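Local coordinates for protein xylulose kinase (Bifidobacterium adolescentis ATCC 15703, PDB 3I8B) that probably phosphorylates D-xylulose to D-xylulose 5-phosphate with ATP, as an FGGY-family carbohydrate kinase of the actin-like ATPase clan, at residues Val7-Arg20 with Glu459-Leu473. Residues are numbered along the deposited sequence; the frame is centred on the assembly and turned at random.
Sequences VAGVDTSTQSCKVR and EYVAIGAARQAAWVL
In the actin-like fold of FGGY kinases, the N-terminal beta hairpin, which carries Asp11, predicted to be important for activity, is covered by helix 460-474. Gly9 and Ala466 have the nearest CA atoms of the two segments, 3.8 Å apart, and Gly9 CA makes a CA-H...O contact to Ala462 O (3.4 Å, 163° at the hydrogen), where a side chain would clash. Asp11 CG, anti to its own N (chi1 169°), meets Val461 CG1 at 3.4 Å, the two side chains crossing nearly perpendicularly. One water donates to both Asp11 OD2 and Glu459 OE1, which lie 4.6 Å apart, and accepts from Ala462 N. Lys18, extended beyond CG, bridges to Glu459 OE1 (NZ to OE1 2.9 Å), on the syn side and 27° out of the carboxylate plane; its bond to OE2 is weak. A leucine replacing Lys18 would probably leave Glu459 without its countercharge beside Asp11. Ile463 CG1 lies over one face of the Arg20 guanidinium, offset toward its rim, while Arg20 NH1 binds Gly27 O, and Val7 CG1 touches Leu473 CD2 at 3.9 Å. Strand 6-12 lies between strands 16-23 and 65-72, while Gln468 and Val472 carry the helix onto strand 267-273.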
ATOM      1  N   VAL A   7      20.414 -11.561  -7.097  1.00 11.11           N
ATOM      2  CA  VAL A   7      18.975 -11.737  -6.957  1.00 12.63           C
ATOM      3  C   VAL A   7      18.286 -10.720  -7.866  1.00 14.01           C
ATOM      4  O   VAL A   7      18.939  -9.849  -8.474  1.00 12.68           O
ATOM      5  CB  VAL A   7      18.470 -11.553  -5.491  1.00  9.80           C
ATOM      6  CG1 VAL A   7      19.047 -12.625  -4.569  1.00 11.74           C
ATOM      7  CG2 VAL A   7      18.803 -10.174  -4.982  1.00 11.46           C
ATOM      8  N   ALA A   8      16.966 -10.825  -7.964  1.00  9.99           N
ATOM      9  CA  ALA A   8      16.213  -9.889  -8.786  1.00 10.01           C
ATOM     10  C   ALA A   8      14.993  -9.439  -8.014  1.00  9.33           C
ATOM     11  O   ALA A   8      14.257 -10.258  -7.459  1.00  8.87           O
ATOM     12  CB  ALA A   8      15.813 -10.533 -10.094  1.00  9.44           C
ATOM     13  N   GLY A   9      14.808  -8.128  -7.948  1.00  8.61           N
ATOM     14  CA  GLY A   9      13.621  -7.549  -7.350  1.00  8.92           C
ATOM     15  C   GLY A   9      12.755  -7.067  -8.490  1.00  9.49           C
ATOM     16  O   GLY A   9      13.203  -6.289  -9.348  1.00  8.72           O
ATOM     17  N   VAL A  10      11.523  -7.560  -8.525  1.00  9.57           N
ATOM     18  CA  VAL A  10      10.560  -7.134  -9.527  1.00  9.35           C
ATOM     19  C   VAL A  10       9.544  -6.223  -8.863  1.00 12.33           C
ATOM     20  O   VAL A  10       9.043  -6.522  -7.765  1.00  9.58           O
ATOM     21  CB  VAL A  10       9.835  -8.330 -10.186  1.00  8.83           C
ATOM     22  CG1 VAL A  10       8.894  -7.844 -11.266  1.00  8.09           C
ATOM     23  CG2 VAL A  10      10.844  -9.315 -10.769  1.00  9.87           C
ATOM     24  N   ASP A  11       9.266  -5.103  -9.525  1.00  9.29           N
ATOM     25  CA  ASP A  11       8.259  -4.157  -9.083  1.00 12.47           C
ATOM     26  C   ASP A  11       7.192  -4.019 -10.178  1.00 11.36           C
ATOM     27  O   ASP A  11       7.391  -3.332 -11.181  1.00 10.41           O
ATOM     28  CB  ASP A  11       8.910  -2.812  -8.770  1.00 12.12           C
ATOM     29  CG  ASP A  11       7.898  -1.696  -8.567  1.00 16.79           C
ATOM     30  OD1 ASP A  11       6.687  -1.980  -8.447  1.00 17.07           O
ATOM     31  OD2 ASP A  11       8.322  -0.520  -8.519  1.00 19.98           O
ATOM     32  N   THR A  12       6.081  -4.722 -10.014  1.00  8.10           N
ATOM     33  CA  THR A  12       4.990  -4.575 -10.971  1.00  9.71           C
ATOM     34  C   THR A  12       3.955  -3.603 -10.380  1.00 11.33           C
ATOM     35  O   THR A  12       3.180  -3.952  -9.494  1.00  8.67           O
ATOM     36  CB  THR A  12       4.402  -5.941 -11.370  1.00  8.25           C
ATOM     37  OG1 THR A  12       3.421  -5.770 -12.396  1.00 10.70           O
ATOM     38  CG2 THR A  12       3.775  -6.671 -10.160  1.00 11.73           C
ATOM     39  N   SER A  13       3.997  -2.360 -10.843  1.00 11.60           N
ATOM     40  CA  SER A  13       3.127  -1.310 -10.329  1.00  9.02           C
ATOM     41  C   SER A  13       2.012  -1.055 -11.330  1.00 10.87           C
ATOM     42  O   SER A  13       1.995  -1.645 -12.405  1.00 10.53           O
ATOM     43  CB  SER A  13       3.922  -0.018 -10.118  1.00 11.79           C
ATOM     44  OG  SER A  13       4.380   0.501 -11.372  1.00 15.85           O
ATOM     45  N   THR A  14       1.071  -0.179 -10.984  1.00 10.77           N
ATOM     46  CA  THR A  14       0.011   0.147 -11.920  1.00  8.77           C
ATOM     47  C   THR A  14       0.606   0.564 -13.267  1.00 10.29           C
ATOM     48  O   THR A  14       0.184   0.089 -14.328  1.00 10.11           O
ATOM     49  CB  THR A  14      -0.904   1.235 -11.343  1.00 13.09           C
ATOM     50  OG1 THR A  14      -1.384   0.803 -10.060  1.00 12.38           O
ATOM     51  CG2 THR A  14      -2.082   1.491 -12.268  1.00 12.85           C
ATOM     52  N   GLN A  15       1.625   1.415 -13.223  1.00  8.72           N
ATOM     53  CA  GLN A  15       2.108   2.052 -14.441  1.00 16.96           C
ATOM     54  C   GLN A  15       3.116   1.269 -15.264  1.00 15.44           C
ATOM     55  O   GLN A  15       3.156   1.421 -16.491  1.00 14.06           O
ATOM     56  CB  GLN A  15       2.632   3.456 -14.139  1.00 19.29           C
ATOM     57  CG  GLN A  15       1.501   4.441 -13.921  1.00 19.70           C
ATOM     58  CD  GLN A  15       1.967   5.734 -13.286  1.00 39.81           C
ATOM     59  OE1 GLN A  15       1.850   6.810 -13.880  1.00 49.96           O
ATOM     60  NE2 GLN A  15       2.499   5.640 -12.071  1.00 40.49           N
ATOM     61  N   SER A  16       3.899   0.414 -14.606  1.00 13.28           N
ATOM     62  CA  SER A  16       4.986  -0.266 -15.288  1.00 11.90           C
ATOM     63  C   SER A  16       5.534  -1.471 -14.513  1.00 12.36           C
ATOM     64  O   SER A  16       5.188  -1.702 -13.353  1.00 10.29           O
ATOM     65  CB  SER A  16       6.135   0.720 -15.528  1.00 16.92           C
ATOM     66  OG  SER A  16       6.802   1.023 -14.308  1.00 18.77           O
ATOM     67  N   CYS A  17       6.408  -2.221 -15.181  1.00 10.54           N
ATOM     68  CA  CYS A  17       7.162  -3.274 -14.539  1.00 10.87           C
ATOM     69  C   CYS A  17       8.647  -2.892 -14.505  1.00 10.57           C
ATOM     70  O   CYS A  17       9.208  -2.484 -15.509  1.00 11.55           O
ATOM     71  CB  CYS A  17       6.981  -4.589 -15.285  1.00  8.92           C
ATOM     72  SG  CYS A  17       7.456  -6.034 -14.295  1.00 12.17           S
ATOM     73  N   LYS A  18       9.277  -3.029 -13.348  1.00 13.71           N
ATOM     74  CA  LYS A  18      10.716  -2.790 -13.241  1.00 11.92           C
ATOM     75  C   LYS A  18      11.393  -4.070 -12.793  1.00 10.89           C
ATOM     76  O   LYS A  18      10.831  -4.815 -11.986  1.00 10.53           O
ATOM     77  CB  LYS A  18      11.004  -1.668 -12.252  1.00 11.00           C
ATOM     78  CG  LYS A  18      10.548  -0.304 -12.759  1.00 15.15           C
ATOM     79  CD  LYS A  18      10.442   0.684 -11.631  1.00 13.88           C
ATOM     80  CE  LYS A  18      10.066   2.061 -12.160  1.00 18.33           C
ATOM     81  NZ  LYS A  18       9.654   2.906 -11.009  1.00 19.68           N
ATOM     82  N   VAL A  19      12.585  -4.334 -13.325  1.00  9.83           N
ATOM     83  CA  VAL A  19      13.368  -5.502 -12.912  1.00  8.22           C
ATOM     84  C   VAL A  19      14.762  -5.064 -12.475  1.00 10.61           C
ATOM     85  O   VAL A  19      15.537  -4.533 -13.272  1.00 13.26           O
ATOM     86  CB  VAL A  19      13.496  -6.546 -14.036  1.00 10.41           C
ATOM     87  CG1 VAL A  19      14.412  -7.679 -13.592  1.00  9.03           C
ATOM     88  CG2 VAL A  19      12.124  -7.102 -14.428  1.00  7.25           C
ATOM     89  N   ARG A  20      15.076  -5.264 -11.205  1.00  9.87           N
ATOM     90  CA  ARG A  20      16.364  -4.845 -10.686  1.00 10.04           C
ATOM     91  C   ARG A  20      17.256  -6.036 -10.317  1.00 10.80           C
ATOM     92  O   ARG A  20      17.161  -6.608  -9.224  1.00  8.84           O
ATOM     93  CB  ARG A  20      16.174  -3.931  -9.487  1.00 10.16           C
ATOM     94  CG  ARG A  20      17.424  -3.155  -9.082  1.00 11.15           C
ATOM     95  CD  ARG A  20      17.141  -2.506  -7.749  1.00 13.59           C
ATOM     96  NE  ARG A  20      18.106  -1.506  -7.306  1.00 16.94           N
ATOM     97  CZ  ARG A  20      19.184  -1.769  -6.574  1.00 16.65           C
ATOM     98  NH1 ARG A  20      19.484  -3.021  -6.248  1.00 16.53           N
ATOM     99  NH2 ARG A  20      19.974  -0.778  -6.182  1.00 14.80           N
ATOM    100  N   GLU A 459      14.439   3.252  -6.386  1.00 22.32           N
ATOM    101  CA  GLU A 459      13.386   2.282  -6.624  1.00 18.29           C
ATOM    102  C   GLU A 459      13.144   1.438  -5.379  1.00 15.73           C
ATOM    103  O   GLU A 459      13.541   0.267  -5.336  1.00 14.22           O
ATOM    104  CB  GLU A 459      13.778   1.372  -7.787  1.00 20.39           C
ATOM    105  CG  GLU A 459      13.980   2.101  -9.092  1.00 20.70           C
ATOM    106  CD  GLU A 459      12.711   2.769  -9.569  1.00 22.87           C
ATOM    107  OE1 GLU A 459      11.658   2.568  -8.926  1.00 22.45           O
ATOM    108  OE2 GLU A 459      12.769   3.491 -10.589  1.00 22.27           O
ATOM    109  N   TYR A 460      12.490   2.016  -4.374  1.00 13.19           N
ATOM    110  CA  TYR A 460      12.379   1.342  -3.084  1.00 15.09           C
ATOM    111  C   TYR A 460      11.646   0.002  -3.167  1.00 11.45           C
ATOM    112  O   TYR A 460      11.976  -0.930  -2.434  1.00  9.32           O
ATOM    113  CB  TYR A 460      11.720   2.226  -2.022  1.00 18.33           C
ATOM    114  CG  TYR A 460      12.241   3.643  -1.949  1.00 25.40           C
ATOM    115  CD1 TYR A 460      13.601   3.905  -1.886  1.00 27.20           C
ATOM    116  CD2 TYR A 460      11.361   4.723  -1.910  1.00 29.47           C
ATOM    117  CE1 TYR A 460      14.073   5.195  -1.812  1.00 23.36           C
ATOM    118  CE2 TYR A 460      11.825   6.027  -1.831  1.00 31.90           C
ATOM    119  CZ  TYR A 460      13.187   6.256  -1.781  1.00 32.97           C
ATOM    120  OH  TYR A 460      13.661   7.550  -1.705  1.00 32.47           O
ATOM    121  N   VAL A 461      10.643  -0.097  -4.037  1.00 10.93           N
ATOM    122  CA  VAL A 461       9.889  -1.353  -4.139  1.00 12.97           C
ATOM    123  C   VAL A 461      10.756  -2.466  -4.712  1.00 10.53           C
ATOM    124  O   VAL A 461      10.824  -3.574  -4.154  1.00 11.77           O
ATOM    125  CB  VAL A 461       8.612  -1.226  -5.003  1.00 11.38           C
ATOM    126  CG1 VAL A 461       8.024  -2.621  -5.269  1.00 11.91           C
ATOM    127  CG2 VAL A 461       7.590  -0.326  -4.317  1.00 12.96           C
ATOM    128  N   ALA A 462      11.410  -2.166  -5.831  1.00 10.72           N
ATOM    129  CA  ALA A 462      12.315  -3.120  -6.484  1.00 11.75           C
ATOM    130  C   ALA A 462      13.471  -3.502  -5.568  1.00  8.63           C
ATOM    131  O   ALA A 462      13.878  -4.660  -5.528  1.00  9.98           O
ATOM    132  CB  ALA A 462      12.843  -2.545  -7.802  1.00 10.65           C
ATOM    133  N   ILE A 463      13.994  -2.526  -4.828  1.00  9.83           N
ATOM    134  CA  ILE A 463      15.068  -2.797  -3.872  1.00  9.97           C
ATOM    135  C   ILE A 463      14.571  -3.687  -2.737  1.00 11.11           C
ATOM    136  O   ILE A 463      15.248  -4.626  -2.351  1.00  8.68           O
ATOM    137  CB  ILE A 463      15.674  -1.494  -3.294  1.00 11.33           C
ATOM    138  CG1 ILE A 463      16.384  -0.706  -4.393  1.00 14.42           C
ATOM    139  CG2 ILE A 463      16.633  -1.790  -2.148  1.00 13.64           C
ATOM    140  CD1 ILE A 463      17.179   0.463  -3.879  1.00 17.51           C
ATOM    141  N   GLY A 464      13.382  -3.383  -2.204  1.00 10.82           N
ATOM    142  CA  GLY A 464      12.774  -4.204  -1.172  1.00  9.96           C
ATOM    143  C   GLY A 464      12.535  -5.640  -1.609  1.00  9.71           C
ATOM    144  O   GLY A 464      12.756  -6.577  -0.839  1.00  8.27           O
ATOM    145  N   ALA A 465      12.078  -5.826  -2.842  1.00 10.21           N
ATOM    146  CA  ALA A 465      11.860  -7.177  -3.349  1.00 10.26           C
ATOM    147  C   ALA A 465      13.185  -7.932  -3.492  1.00 11.99           C
ATOM    148  O   ALA A 465      13.258  -9.128  -3.185  1.00  9.01           O
ATOM    149  CB  ALA A 465      11.073  -7.164  -4.668  1.00  7.42           C
ATOM    150  N   ALA A 466      14.231  -7.241  -3.943  1.00  9.90           N
ATOM    151  CA  ALA A 466      15.537  -7.883  -4.047  1.00  9.61           C
ATOM    152  C   ALA A 466      16.061  -8.228  -2.665  1.00  8.21           C
ATOM    153  O   ALA A 466      16.682  -9.266  -2.478  1.00 10.31           O
ATOM    154  CB  ALA A 466      16.549  -6.978  -4.797  1.00  8.47           C
ATOM    155  N   ARG A 467      15.812  -7.353  -1.695  1.00  8.74           N
ATOM    156  CA  ARG A 467      16.260  -7.590  -0.321  1.00 10.52           C
ATOM    157  C   ARG A 467      15.576  -8.814   0.264  1.00  9.73           C
ATOM    158  O   ARG A 467      16.181  -9.596   1.003  1.00  9.97           O
ATOM    159  CB  ARG A 467      16.017  -6.358   0.567  1.00 13.91           C
ATOM    160  CG  ARG A 467      16.781  -6.385   1.888  1.00 12.81           C
ATOM    161  CD  ARG A 467      16.571  -5.119   2.750  1.00 15.69           C
ATOM    162  NE  ARG A 467      17.318  -5.234   4.005  1.00 17.68           N
ATOM    163  CZ  ARG A 467      16.916  -4.775   5.190  1.00 16.89           C
ATOM    164  NH1 ARG A 467      15.755  -4.147   5.310  1.00 16.59           N
ATOM    165  NH2 ARG A 467      17.679  -4.948   6.263  1.00 13.56           N
ATOM    166  N   GLN A 468      14.321  -9.009  -0.093  1.00  8.59           N
ATOM    167  CA  GLN A 468      13.589 -10.153   0.433  1.00  9.95           C
ATOM    168  C   GLN A 468      14.065 -11.440  -0.218  1.00  9.29           C
ATOM    169  O   GLN A 468      14.171 -12.473   0.442  1.00 11.37           O
ATOM    170  CB  GLN A 468      12.080  -9.983   0.232  1.00  9.83           C
ATOM    171  CG  GLN A 468      11.250 -11.166   0.757  1.00  7.81           C
ATOM    172  CD  GLN A 468       9.862 -11.207   0.117  1.00  9.92           C
ATOM    173  OE1 GLN A 468       9.728 -11.487  -1.074  1.00  8.21           O
ATOM    174  NE2 GLN A 468       8.826 -10.921   0.911  1.00  8.44           N
ATOM    175  N   ALA A 469      14.340 -11.384  -1.515  1.00 10.39           N
ATOM    176  CA  ALA A 469      14.879 -12.557  -2.210  1.00 10.57           C
ATOM    177  C   ALA A 469      16.266 -12.914  -1.654  1.00 10.60           C
ATOM    178  O   ALA A 469      16.576 -14.090  -1.438  1.00 10.16           O
ATOM    179  CB  ALA A 469      14.949 -12.311  -3.710  1.00  6.54           C
ATOM    180  N   ALA A 470      17.097 -11.900  -1.420  1.00 12.06           N
ATOM    181  CA  ALA A 470      18.409 -12.135  -0.802  1.00 10.18           C
ATOM    182  C   ALA A 470      18.278 -12.678   0.634  1.00 10.49           C
ATOM    183  O   ALA A 470      19.036 -13.556   1.066  1.00 10.62           O
ATOM    184  CB  ALA A 470      19.252 -10.878  -0.840  1.00  9.97           C
ATOM    185  N   TRP A 471      17.303 -12.172   1.367  1.00 10.76           N
ATOM    186  CA  TRP A 471      17.008 -12.666   2.712  1.00 10.34           C
ATOM    187  C   TRP A 471      16.672 -14.164   2.703  1.00 12.50           C
ATOM    188  O   TRP A 471      17.263 -14.950   3.457  1.00 12.34           O
ATOM    189  CB  TRP A 471      15.848 -11.854   3.297  1.00 10.82           C
ATOM    190  CG  TRP A 471      15.534 -12.090   4.765  1.00 12.69           C
ATOM    191  CD1 TRP A 471      16.255 -12.825   5.671  1.00 14.73           C
ATOM    192  CD2 TRP A 471      14.433 -11.527   5.491  1.00 13.58           C
ATOM    193  NE1 TRP A 471      15.652 -12.769   6.916  1.00 14.96           N
ATOM    194  CE2 TRP A 471      14.535 -11.972   6.826  1.00 18.20           C
ATOM    195  CE3 TRP A 471      13.371 -10.690   5.136  1.00 17.13           C
ATOM    196  CZ2 TRP A 471      13.602 -11.607   7.807  1.00 19.59           C
ATOM    197  CZ3 TRP A 471      12.445 -10.334   6.104  1.00 15.02           C
ATOM    198  CH2 TRP A 471      12.568 -10.792   7.427  1.00 15.96           C
ATOM    199  N   VAL A 472      15.731 -14.558   1.849  1.00 10.58           N
ATOM    200  CA  VAL A 472      15.332 -15.961   1.723  1.00 10.07           C
ATOM    201  C   VAL A 472      16.525 -16.822   1.273  1.00 11.05           C
ATOM    202  O   VAL A 472      16.810 -17.874   1.850  1.00 13.30           O
ATOM    203  CB  VAL A 472      14.153 -16.139   0.720  1.00  9.85           C
ATOM    204  CG1 VAL A 472      13.851 -17.612   0.519  1.00 10.97           C
ATOM    205  CG2 VAL A 472      12.908 -15.390   1.220  1.00 12.13           C
ATOM    206  N   LEU A 473      17.224 -16.361   0.245  1.00 11.18           N
ATOM    207  CA  LEU A 473      18.379 -17.081  -0.269  1.00 12.87           C
ATOM    208  C   LEU A 473      19.450 -17.317   0.799  1.00 12.70           C
ATOM    209  O   LEU A 473      20.094 -18.363   0.806  1.00 11.38           O
ATOM    210  CB  LEU A 473      18.971 -16.333  -1.466  1.00 10.45           C
ATOM    211  CG  LEU A 473      20.233 -16.875  -2.145  1.00 14.55           C
ATOM    212  CD1 LEU A 473      20.063 -18.328  -2.640  1.00 12.55           C
ATOM    213  CD2 LEU A 473      20.626 -15.961  -3.290  1.00 11.87           C
TER
HETATM  214  O   HOH W   1      10.683   0.424  -7.391  1.00 15.63           O